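Local coordinates for protein V-type ATPase 116 kDa subunit (Meiothermus ruber, PDB 3RRK) that probably forms, as the cytoplasmic N-terminal domain of subunit I, part of the stator of a rotary proton-transporting V-type ATPase, at residues A259-A262 with L263-A267. Residues are numbered along the deposited sequence; the frame is centred on the assembly and turned at random.
Sequences ALIA and LWTRA
Thr-265 grips the carbonyl of Ile-261 twice, one turn back along the continuous helix 224-281. Its OG1 donates to Ile-261 O at 2.8 Å while its backbone N reaches the same oxygen at 3.0 Å, the two donors arriving from opposite faces of the carbonyl plane. The hydroxyl is placed for this by chi1 of -61°, which sets OG1 beside the backbone N. OG1 is also hydrogen-bonded to the backbone N of Ser-86, in the loop between helices 56-79 and 94-138.

Three further backbone bonds between the segments follow the i to i+4 pattern of an alpha-helix: Leu-263 N to Ala-259 O at 2.9 Å, Trp-264 N to Leu-260 O at 2.8 Å, and Arg-266 N to Ala-262 O at 3.1 Å.

With CG anti to its own carbonyl carbon, Leu-263 lays its isobutyl group beside the Ala-259 carbonyl, CG and CD1 both near the oxygen; its apolar packing is on Phe-90 of the loop and Ala-97 of helix 94-138. The Trp-264 indole has Ile-261 O at its edge, near the ring plane, and extends to helix 56-79, where NE1 bonds to Glu-73 OE2.

A valine at Thr-265 would probably cost Ile-261 O the hydroxyl bond, one of the two described, and deprive Ser-86 N of this acceptor. The chemistry thus implies that one hydroxyl joins a helical turn to the neighbouring loop, within the long helical part linking the domain's two alpha/beta lobes.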
# COMPACT_ATOMS: atom_id res chain seq x y z
N ALA A 259 20.22 6.45 -1.14
CA ALA A 259 20.63 5.17 -1.73
C ALA A 259 19.46 4.47 -2.39
O ALA A 259 19.60 3.83 -3.44
CB ALA A 259 21.27 4.29 -0.68
N LEU A 260 18.29 4.60 -1.78
CA LEU A 260 17.13 3.87 -2.27
C LEU A 260 16.83 4.37 -3.65
O LEU A 260 16.67 3.60 -4.59
CB LEU A 260 15.92 4.05 -1.35
CG LEU A 260 15.89 3.17 -0.08
CD1 LEU A 260 14.90 3.70 0.95
CD2 LEU A 260 15.56 1.74 -0.40
N ILE A 261 16.79 5.70 -3.76
CA ILE A 261 16.55 6.39 -5.02
C ILE A 261 17.54 5.96 -6.10
O ILE A 261 17.14 5.65 -7.21
CB ILE A 261 16.60 7.92 -4.79
CG1 ILE A 261 15.24 8.42 -4.33
CG2 ILE A 261 16.98 8.65 -6.07
CD1 ILE A 261 15.24 9.88 -3.93
N ALA A 262 18.82 5.94 -5.77
CA ALA A 262 19.83 5.49 -6.72
C ALA A 262 19.68 4.02 -7.11
O ALA A 262 20.07 3.62 -8.21
CB ALA A 262 21.20 5.73 -6.16
N LEU A 263 19.16 3.20 -6.20
CA LEU A 263 18.91 1.79 -6.47
C LEU A 263 17.72 1.66 -7.40
O LEU A 263 17.75 0.91 -8.38
CB LEU A 263 18.60 1.04 -5.16
CG LEU A 263 19.82 0.86 -4.25
CD1 LEU A 263 19.43 0.75 -2.77
CD2 LEU A 263 20.69 -0.31 -4.72
N TRP A 264 16.67 2.39 -7.08
CA TRP A 264 15.47 2.35 -7.87
C TRP A 264 15.82 2.71 -9.30
O TRP A 264 15.42 2.03 -10.26
CB TRP A 264 14.47 3.36 -7.31
CG TRP A 264 13.19 3.41 -8.08
CD1 TRP A 264 12.13 2.56 -7.96
CD2 TRP A 264 12.84 4.36 -9.09
NE1 TRP A 264 11.14 2.92 -8.84
CE2 TRP A 264 11.55 4.02 -9.55
CE3 TRP A 264 13.49 5.47 -9.65
CZ2 TRP A 264 10.89 4.75 -10.55
CZ3 TRP A 264 12.83 6.19 -10.65
CH2 TRP A 264 11.55 5.83 -11.08
N THR A 265 16.60 3.77 -9.43
CA THR A 265 16.95 4.30 -10.72
C THR A 265 17.73 3.27 -11.53
O THR A 265 17.33 2.88 -12.63
CB THR A 265 17.72 5.60 -10.55
OG1 THR A 265 16.87 6.54 -9.88
CG2 THR A 265 18.11 6.18 -11.89
N ARG A 266 18.83 2.79 -10.98
CA ARG A 266 19.59 1.77 -11.70
C ARG A 266 18.70 0.58 -12.10
O ARG A 266 18.82 0.06 -13.21
CB ARG A 266 20.77 1.33 -10.85
CG ARG A 266 21.42 0.03 -11.28
CD ARG A 266 22.26 0.19 -12.51
NE ARG A 266 22.92 -1.06 -12.88
CZ ARG A 266 23.98 -1.56 -12.24
NH1 ARG A 266 24.50 -0.94 -11.18
NH2 ARG A 266 24.51 -2.71 -12.66
N ALA A 267 17.80 0.16 -11.21
CA ALA A 267 16.98 -1.02 -11.45
C ALA A 267 15.89 -0.79 -12.49
O ALA A 267 15.65 -1.64 -13.33
CB ALA A 267 16.40 -1.58 -10.14